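Local coordinates for Alr4995 protein (Nostoc sp., PDB 6LRF) that acts as a bifunctional arginine dihydrolase and ornithine cyclodeaminase, its arginine-hydrolysing part belonging to the guanidine-modifying enzyme (GME) family, at residues D13-D18 / L256-A261; G43-L48 / V54-P59; T69-L74 / F166-T171. All coordinates share one frame; numbering follows the deposited sequence.

From the N terminus, the loop after strand 6-9 supplies D13-D18, which interaction 1 joins to L256-A261 just past helix 253-256, closing a loop of 237 residues. The other two contacts nest inside it, one after the other. Interaction 2 is local: the chain leaving helix 34-49 folds back so that strand 53-56 packs on it, five residues separating the two segments. Interaction 3 then spans 91 residues, from T69-L74 at the start of strand 73-76 to the loop F166-T171. P59 of interaction 2 packs on D13 of interaction 1, and Y167 of interaction 3 probably hydrogen-bonds G259 O of interaction 1. All three contacts lie in the GME-like part of the chain.

Interaction 1 of 3, residues D13-D18 / L256-A261; sequences DHYDVD and LKAGGA
Y15 reaches A258 with the end of its ring: OH lies 3.1 Å from A258 CB, a tight approach. The methyl sits at the ring edge near its plane, and Y15 CE1 is 4.0 Å from the same A258 CB. V17 comes in beside the tyrosine and extends the apolar surface, its CG2 4.4 Å from A258 CB. The same V17 CG2 also stands 4.2 Å from K257 O, so this branch rests against both the methyl and the peptide before it. With CG opposite the backbone N (chi1 172°), the Y15 ring extends from the backbone toward L256-A261, although its CB itself does not point there. Both segments lack regular secondary structure here, yet L256-A261 has a defined shape, since it follows the end of helix 253-256. That end is a Schellman motif, with G259 at C-prime: G260 N bonds to F255 O, and G259 N makes a weak bond of 3.3 Å to L256 O. G259 has a phi of 92°, and a CB there would collide with the carbonyl oxygen of A258, which calls for glycine. The Y15 hydroxyl also belongs to this helix end, because it hydrogen-bonds E254 O, while the ring meets that of F255 with the planes about 40° apart. K257 starts toward D13-D18, but its extended chain leads away to its end, where NZ pairs with E254 in a salt bridge and with K31 O in a hydrogen bond. On the other segment, backbone bonding between V17 and H30 and a hydrogen bond between D16 OD2 and H30 ND1 tie the loop to the approach to helix 34-49. N22 ND2 hydrogen-bonds A258 O, holding the peptide after the methyl-bearing residue.

Interaction 2 of 3, residues G43-L48 / V54-P59; sequences GLYQIL and VDLVTP
Y45 and L48 both carry CG opposite the backbone N (chi1 -178° for Y45), which takes the tyrosine ring off helix 43-48 to V54 and, one turn on, brings the leucine branch to the same valine. The pair belongs to a beta-alpha-beta crossover: helix 34-49 links the neighbouring parallel strands 6-9 and 53-56. The axes of segments 43-48 and 54-56 approach to 10.2 Å, their N-to-C directions 139° apart. V54 divides its methyls between the two helix residues. CG1 lies in the plane of the Y45 ring at its edge, 3.6 Å from Y45 CE1, and V54 CG2 meets L48 CG at 4.1 Å, with those two side chains crossing at about a right angle. L56, two residues on, points toward the helix too and sets its CD2 3.9 Å from Y45 CE1. Cut back to alanine, Y45 would probably leave a gap beside V54 CG1 and L56 CD2, with W41 still against the leucine but without the ring it stacks on. F7 and I228 touch L48. Near the tyrosine hydroxyl, a water in the ring plane donates a hydrogen bond of 2.8 Å to V54 O.

Interaction 3 of 3, residues T69-L74 / F166-T171; sequences TANAGL and FYHLDT
N71 and H168 reach across from the two segments to meet, the asparagine amide and the imidazole with their planes 47° apart. N71 ND2 approaches the ring obliquely, 3.2 Å from H168 CE1, in van der Waals contact. Both groups are fixed by E118, whose backbone oxygen bonds N71 ND2 and whose OE1 bonds H168 NE2; R90 NH1 holds N71 OD1. Y167 CE2 lies 3.6 Å above one face of the imidazole of H168, near its margin. A water lies in the ring plane 3.1 Å from H168 ND1 and makes weak bonds to N71 OD1 and Y167 OH. Two residues on from H168, D170 has CG between backbone N and carbonyl carbon (chi1 73°), which places its OD2 3.8 Å from A70 CB. H168 O accepts two bonds from T171: from OG1 at 2.6 Å, in the carbonyl plane, and from the backbone N, steadying the 3-10 turn 169-171. This buried gathering of asparagine, histidine, arginine and acid is consistent with the active-site centre of the GME alpha/beta propeller. Around it, the backbone of A70 bonds that of C264, A72 packs on F97 and F101 of helix 93-103, T69 on L267 of strand 267-268, and both L74 and D170 on strand 123-125.

Interaction 1 of 3, residues D13-D18 / L256-A261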
loop_
_atom_site.group_PDB
_atom_site.type_symbol
_atom_site.label_atom_id
_atom_site.label_comp_id
_atom_site.label_asym_id
_atom_site.label_seq_id
_atom_site.Cartn_x
_atom_site.Cartn_y
_atom_site.Cartn_z
ATOM N N ASP B 13 -35.017 46.553 -8.761
ATOM C CA ASP B 13 -35.096 47.722 -7.872
ATOM C C ASP B 13 -34.589 47.431 -6.452
ATOM O O ASP B 13 -34.045 48.319 -5.789
ATOM C CB ASP B 13 -36.538 48.253 -7.805
ATOM C CG ASP B 13 -36.969 48.988 -9.082
ATOM O OD1 ASP B 13 -36.275 48.879 -10.118
ATOM O OD2 ASP B 13 -38.018 49.672 -9.048
ATOM N N HIS B 14 -34.759 46.194 -5.991
ATOM C CA HIS B 14 -34.301 45.803 -4.655
ATOM C C HIS B 14 -33.522 44.492 -4.694
ATOM O O HIS B 14 -33.594 43.674 -3.778
ATOM C CB HIS B 14 -35.485 45.696 -3.700
ATOM C CG HIS B 14 -36.380 46.895 -3.724
ATOM N ND1 HIS B 14 -37.734 46.812 -3.971
ATOM C CD2 HIS B 14 -36.108 48.211 -3.548
ATOM C CE1 HIS B 14 -38.261 48.024 -3.938
ATOM N NE2 HIS B 14 -37.295 48.890 -3.687
ATOM N N TYR B 15 -32.773 44.298 -5.769
ATOM C CA TYR B 15 -31.973 43.100 -5.907
ATOM C C TYR B 15 -30.698 43.255 -5.098
ATOM O O TYR B 15 -30.128 44.346 -5.003
ATOM C CB TYR B 15 -31.661 42.817 -7.376
ATOM C CG TYR B 15 -30.676 41.685 -7.608
ATOM C CD1 TYR B 15 -31.049 40.356 -7.416
ATOM C CD2 TYR B 15 -29.376 41.947 -8.033
ATOM C CE1 TYR B 15 -30.147 39.319 -7.633
ATOM C CE2 TYR B 15 -28.470 40.918 -8.258
ATOM C CZ TYR B 15 -28.859 39.607 -8.054
ATOM O OH TYR B 15 -27.956 38.589 -8.280
ATOM N N ASP B 16 -30.270 42.142 -4.522
ATOM C CA ASP B 16 -29.102 42.085 -3.665
ATOM C C ASP B 16 -28.811 40.604 -3.441
ATOM O O ASP B 16 -29.625 39.751 -3.810
ATOM C CB ASP B 16 -29.368 42.817 -2.341
ATOM C CG ASP B 16 -28.101 43.059 -1.522
ATOM O OD1 ASP B 16 -27.023 43.302 -2.121
ATOM O OD2 ASP B 16 -28.194 43.020 -0.272
ATOM N N VAL B 17 -27.660 40.285 -2.862
ATOM C CA VAL B 17 -27.473 38.955 -2.312
ATOM C C VAL B 17 -27.553 39.095 -0.787
ATOM O O VAL B 17 -26.572 39.433 -0.125
ATOM C CB VAL B 17 -26.148 38.323 -2.779
ATOM C CG1 VAL B 17 -25.993 36.926 -2.206
ATOM C CG2 VAL B 17 -26.100 38.267 -4.302
ATOM N N ASP B 18 -28.753 38.875 -0.249
ATOM C CA ASP B 18 -29.039 39.036 1.178
ATOM C C ASP B 18 -28.588 37.861 2.045
ATOM O O ASP B 18 -28.273 38.031 3.225
ATOM C CB ASP B 18 -30.544 39.223 1.403
ATOM C CG ASP B 18 -31.052 40.577 0.943
ATOM O OD1 ASP B 18 -30.247 41.537 0.894
ATOM O OD2 ASP B 18 -32.270 40.682 0.652
ATOM N N LEU B 256 -25.475 36.138 -12.078
ATOM C CA LEU B 256 -24.783 34.863 -11.884
ATOM C C LEU B 256 -24.307 34.754 -10.440
ATOM O O LEU B 256 -24.052 33.658 -9.958
ATOM C CB LEU B 256 -23.601 34.709 -12.846
ATOM C CG LEU B 256 -23.768 33.735 -14.020
ATOM C CD1 LEU B 256 -24.612 34.350 -15.122
ATOM C CD2 LEU B 256 -22.419 33.253 -14.571
ATOM N N LYS B 257 -24.206 35.896 -9.754
ATOM C CA LYS B 257 -23.823 35.944 -8.338
ATOM C C LYS B 257 -24.889 35.380 -7.404
ATOM O O LYS B 257 -24.566 34.917 -6.303
ATOM C CB LYS B 257 -23.510 37.378 -7.910
ATOM C CG LYS B 257 -22.319 38.010 -8.610
ATOM C CD LYS B 257 -22.078 39.407 -8.060
ATOM C CE LYS B 257 -20.855 40.057 -8.680
ATOM N NZ LYS B 257 -20.495 41.318 -7.967
ATOM N N ALA B 258 -26.154 35.436 -7.825
ATOM C CA ALA B 258 -27.241 34.852 -7.041
ATOM C C ALA B 258 -27.640 33.483 -7.587
ATOM O O ALA B 258 -28.545 32.840 -7.066
ATOM C CB ALA B 258 -28.440 35.779 -7.016
ATOM N N GLY B 259 -26.969 33.057 -8.651
ATOM C CA GLY B 259 -27.187 31.739 -9.216
ATOM C C GLY B 259 -28.235 31.679 -10.314
ATOM O O GLY B 259 -28.831 30.617 -10.543
ATOM N N GLY B 260 -28.460 32.801 -10.999
ATOM C CA GLY B 260 -29.388 32.839 -12.121
ATOM C C GLY B 260 -28.901 33.662 -13.300
ATOM O O GLY B 260 -28.002 34.482 -13.160
ATOM N N ALA B 261 -29.476 33.433 -14.476
ATOM C CA ALA B 261 -29.118 34.229 -15.652
ATOM C C ALA B 261 -30.359 34.550 -16.486
ATOM O O ALA B 261 -31.430 34.821 -15.935
ATOM C CB ALA B 261 -28.068 33.510 -16.505
#

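Interaction 2 of 3, residues G43-L48 / V54-P59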
loop_
_atom_site.group_PDB
_atom_site.type_symbol
_atom_site.label_atom_id
_atom_site.label_comp_id
_atom_site.label_asym_id
_atom_site.label_seq_id
_atom_site.Cartn_x
_atom_site.Cartn_y
_atom_site.Cartn_z
ATOM N N GLY B 43 -30.404 45.548 -20.371
ATOM C CA GLY B 43 -29.924 44.969 -21.612
ATOM C C GLY B 43 -30.769 43.791 -22.062
ATOM O O GLY B 43 -31.157 43.699 -23.232
ATOM N N LEU B 44 -31.053 42.888 -21.124
ATOM C CA LEU B 44 -31.929 41.740 -21.385
ATOM C C LEU B 44 -33.344 42.199 -21.738
ATOM O O LEU B 44 -33.929 41.793 -22.757
ATOM C CB LEU B 44 -31.966 40.816 -20.166
ATOM C CG LEU B 44 -32.910 39.625 -20.283
ATOM C CD1 LEU B 44 -32.560 38.802 -21.516
ATOM C CD2 LEU B 44 -32.827 38.787 -19.017
ATOM N N TYR B 45 -33.875 43.046 -20.866
ATOM C CA TYR B 45 -35.178 43.655 -21.035
ATOM C C TYR B 45 -35.323 44.284 -22.420
ATOM O O TYR B 45 -36.276 43.989 -23.153
ATOM C CB TYR B 45 -35.384 44.693 -19.934
ATOM C CG TYR B 45 -36.721 45.382 -19.965
ATOM C CD1 TYR B 45 -37.901 44.649 -19.973
ATOM C CD2 TYR B 45 -36.806 46.769 -19.970
ATOM C CE1 TYR B 45 -39.127 45.279 -19.993
ATOM C CE2 TYR B 45 -38.027 47.406 -19.992
ATOM C CZ TYR B 45 -39.185 46.661 -20.004
ATOM O OH TYR B 45 -40.406 47.301 -20.024
ATOM N N GLN B 46 -34.361 45.126 -22.787
ATOM C CA GLN B 46 -34.403 45.824 -24.072
ATOM C C GLN B 46 -34.371 44.846 -25.251
ATOM O O GLN B 46 -35.161 44.980 -26.188
ATOM C CB GLN B 46 -33.242 46.825 -24.194
ATOM C CG GLN B 46 -33.284 48.014 -23.221
ATOM C CD GLN B 46 -34.540 48.857 -23.345
ATOM O OE1 GLN B 46 -35.085 49.029 -24.440
ATOM N NE2 GLN B 46 -34.993 49.416 -22.220
ATOM N N ILE B 47 -33.464 43.867 -25.197
ATOM C CA ILE B 47 -33.347 42.876 -26.266
ATOM C C ILE B 47 -34.636 42.075 -26.427
ATOM O O ILE B 47 -35.125 41.876 -27.547
ATOM C CB ILE B 47 -32.191 41.895 -26.017
ATOM C CG1 ILE B 47 -30.845 42.614 -26.110
ATOM C CG2 ILE B 47 -32.231 40.776 -27.033
ATOM C CD1 ILE B 47 -29.671 41.770 -25.646
ATOM N N LEU B 48 -35.188 41.630 -25.303
ATOM C CA LEU B 48 -36.377 40.792 -25.325
ATOM C C LEU B 48 -37.590 41.575 -25.811
ATOM O O LEU B 48 -38.412 41.049 -26.567
ATOM C CB LEU B 48 -36.645 40.195 -23.934
ATOM C CG LEU B 48 -37.649 39.038 -23.870
ATOM C CD1 LEU B 48 -37.276 37.950 -24.862
ATOM C CD2 LEU B 48 -37.733 38.462 -22.465
ATOM N N VAL B 54 -43.313 42.205 -22.984
ATOM C CA VAL B 54 -42.828 41.925 -21.635
ATOM C C VAL B 54 -43.682 42.610 -20.579
ATOM O O VAL B 54 -43.757 43.831 -20.532
ATOM C CB VAL B 54 -41.344 42.361 -21.446
ATOM C CG1 VAL B 54 -40.885 42.124 -20.007
ATOM C CG2 VAL B 54 -40.432 41.640 -22.436
ATOM N N ASP B 55 -44.336 41.812 -19.740
ATOM C CA ASP B 55 -45.011 42.326 -18.564
ATOM C C ASP B 55 -44.044 42.350 -17.402
ATOM O O ASP B 55 -43.051 41.622 -17.397
ATOM C CB ASP B 55 -46.227 41.475 -18.200
ATOM C CG ASP B 55 -47.318 41.528 -19.254
ATOM O OD1 ASP B 55 -47.480 42.585 -19.914
ATOM O OD2 ASP B 55 -48.019 40.505 -19.416
ATOM N N LEU B 56 -44.345 43.178 -16.411
ATOM C CA LEU B 56 -43.488 43.319 -15.249
ATOM C C LEU B 56 -44.286 43.118 -13.973
ATOM O O LEU B 56 -45.426 43.558 -13.891
ATOM C CB LEU B 56 -42.818 44.694 -15.238
ATOM C CG LEU B 56 -41.974 45.089 -16.456
ATOM C CD1 LEU B 56 -41.454 46.506 -16.269
ATOM C CD2 LEU B 56 -40.805 44.128 -16.665
ATOM N N VAL B 57 -43.686 42.425 -12.999
ATOM C CA VAL B 57 -44.195 42.341 -11.629
ATOM C C VAL B 57 -43.718 43.574 -10.885
ATOM O O VAL B 57 -42.636 44.070 -11.176
ATOM C CB VAL B 57 -43.669 41.086 -10.865
ATOM C CG1 VAL B 57 -44.283 40.995 -9.461
ATOM C CG2 VAL B 57 -43.909 39.808 -11.650
ATOM N N THR B 58 -44.490 44.064 -9.922
ATOM C CA THR B 58 -44.026 45.175 -9.095
ATOM C C THR B 58 -43.020 44.707 -8.050
ATOM O O THR B 58 -43.374 43.940 -7.150
ATOM C CB THR B 58 -45.183 45.862 -8.379
ATOM O OG1 THR B 58 -46.130 46.322 -9.347
ATOM C CG2 THR B 58 -44.668 47.029 -7.571
ATOM N N PRO B 59 -41.762 45.171 -8.163
ATOM C CA PRO B 59 -40.709 44.770 -7.217
ATOM C C PRO B 59 -41.072 45.117 -5.780
ATOM O O PRO B 59 -41.809 46.065 -5.536
ATOM C CB PRO B 59 -39.479 45.561 -7.687
ATOM C CG PRO B 59 -40.013 46.642 -8.575
ATOM C CD PRO B 59 -41.261 46.098 -9.190
HETATM O O HOH W 1 -42.608 46.318 -20.177
#

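Interaction 3 of 3, residues T69-L74 / F166-T171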
loop_
_atom_site.group_PDB
_atom_site.type_symbol
_atom_site.label_atom_id
_atom_site.label_comp_id
_atom_site.label_asym_id
_atom_site.label_seq_id
_atom_site.Cartn_x
_atom_site.Cartn_y
_atom_site.Cartn_z
ATOM N N THR B 69 -38.319 35.507 -12.018
ATOM C CA THR B 69 -39.708 35.170 -12.322
ATOM C C THR B 69 -39.881 33.766 -12.893
ATOM O O THR B 69 -40.984 33.238 -12.851
ATOM C CB THR B 69 -40.313 36.171 -13.321
ATOM O OG1 THR B 69 -39.466 36.252 -14.473
ATOM C CG2 THR B 69 -40.454 37.553 -12.684
ATOM N N ALA B 70 -38.809 33.167 -13.433
ATOM C CA ALA B 70 -38.845 31.761 -13.856
ATOM C C ALA B 70 -39.459 30.897 -12.757
ATOM O O ALA B 70 -40.199 29.937 -13.029
ATOM C CB ALA B 70 -37.439 31.248 -14.218
ATOM N N ASN B 71 -39.187 31.267 -11.510
ATOM C CA ASN B 71 -39.665 30.496 -10.368
ATOM C C ASN B 71 -41.022 30.931 -9.842
ATOM O O ASN B 71 -41.465 30.423 -8.840
ATOM C CB ASN B 71 -38.652 30.561 -9.221
ATOM C CG ASN B 71 -37.242 30.219 -9.675
ATOM O OD1 ASN B 71 -36.326 31.032 -9.555
ATOM N ND2 ASN B 71 -37.071 29.018 -10.225
ATOM N N ALA B 72 -41.679 31.875 -10.498
ATOM C CA ALA B 72 -42.996 32.303 -10.026
ATOM C C ALA B 72 -43.977 31.133 -10.016
ATOM O O ALA B 72 -44.784 30.980 -9.103
ATOM C CB ALA B 72 -43.538 33.450 -10.906
ATOM N N GLY B 73 -43.892 30.308 -11.051
ATOM C CA GLY B 73 -44.756 29.161 -11.184
ATOM C C GLY B 73 -44.607 28.612 -12.591
ATOM O O GLY B 73 -43.733 29.030 -13.342
ATOM N N LEU B 74 -45.482 27.690 -12.953
ATOM C CA LEU B 74 -45.385 26.998 -14.224
ATOM C C LEU B 74 -46.658 27.231 -15.010
ATOM O O LEU B 74 -47.748 26.944 -14.520
ATOM C CB LEU B 74 -45.167 25.498 -13.992
ATOM C CG LEU B 74 -45.355 24.634 -15.237
ATOM C CD1 LEU B 74 -44.284 24.947 -16.250
ATOM C CD2 LEU B 74 -45.320 23.183 -14.845
ATOM N N PHE B 166 -26.081 22.986 -10.460
ATOM C CA PHE B 166 -27.213 23.073 -11.365
ATOM C C PHE B 166 -28.436 22.553 -10.631
ATOM O O PHE B 166 -28.954 21.459 -10.915
ATOM C CB PHE B 166 -26.907 22.310 -12.650
ATOM C CG PHE B 166 -25.577 22.693 -13.249
ATOM C CD1 PHE B 166 -25.430 23.900 -13.923
ATOM C CD2 PHE B 166 -24.461 21.871 -13.096
ATOM C CE1 PHE B 166 -24.195 24.272 -14.457
ATOM C CE2 PHE B 166 -23.229 22.231 -13.630
ATOM C CZ PHE B 166 -23.095 23.433 -14.312
ATOM N N TYR B 167 -28.857 23.378 -9.668
ATOM C CA TYR B 167 -29.871 23.061 -8.671
ATOM C C TYR B 167 -31.304 23.246 -9.195
ATOM O O TYR B 167 -32.253 22.711 -8.615
ATOM C CB TYR B 167 -29.643 23.926 -7.415
ATOM C CG TYR B 167 -29.801 25.426 -7.650
ATOM C CD1 TYR B 167 -28.794 26.171 -8.256
ATOM C CD2 TYR B 167 -30.968 26.086 -7.278
ATOM C CE1 TYR B 167 -28.945 27.535 -8.478
ATOM C CE2 TYR B 167 -31.130 27.454 -7.496
ATOM C CZ TYR B 167 -30.115 28.175 -8.094
ATOM O OH TYR B 167 -30.272 29.538 -8.316
ATOM N N HIS B 168 -31.452 24.014 -10.276
ATOM C CA HIS B 168 -32.719 24.098 -11.008
ATOM C C HIS B 168 -32.553 23.468 -12.381
ATOM O O HIS B 168 -31.477 23.521 -12.973
ATOM C CB HIS B 168 -33.189 25.554 -11.173
ATOM C CG HIS B 168 -33.889 26.114 -9.976
ATOM N ND1 HIS B 168 -33.949 27.469 -9.718
ATOM C CD2 HIS B 168 -34.585 25.510 -8.982
ATOM C CE1 HIS B 168 -34.634 27.675 -8.606
ATOM N NE2 HIS B 168 -35.033 26.505 -8.139
ATOM N N LEU B 169 -33.627 22.891 -12.888
ATOM C CA LEU B 169 -33.615 22.260 -14.197
ATOM C C LEU B 169 -33.197 23.215 -15.307
ATOM O O LEU B 169 -32.484 22.816 -16.231
ATOM C CB LEU B 169 -34.992 21.694 -14.509
ATOM C CG LEU B 169 -35.062 20.897 -15.811
ATOM C CD1 LEU B 169 -34.049 19.708 -15.779
ATOM C CD2 LEU B 169 -36.486 20.421 -16.080
ATOM N N ASP B 170 -33.628 24.476 -15.217
ATOM C CA ASP B 170 -33.377 25.439 -16.293
ATOM C C ASP B 170 -31.943 25.972 -16.316
ATOM O O ASP B 170 -31.592 26.769 -17.186
ATOM C CB ASP B 170 -34.380 26.614 -16.218
ATOM C CG ASP B 170 -34.115 27.584 -15.060
ATOM O OD1 ASP B 170 -33.299 27.291 -14.157
ATOM O OD2 ASP B 170 -34.762 28.668 -15.050
ATOM N N THR B 171 -31.117 25.534 -15.368
ATOM C CA THR B 171 -29.691 25.887 -15.390
ATOM C C THR B 171 -28.847 24.884 -16.186
ATOM O O THR B 171 -27.668 25.125 -16.427
ATOM C CB THR B 171 -29.093 25.978 -13.973
ATOM O OG1 THR B 171 -29.162 24.694 -13.344
ATOM C CG2 THR B 171 -29.850 26.982 -13.136
HETATM O O HOH W 2 -33.097 30.428 -9.941
#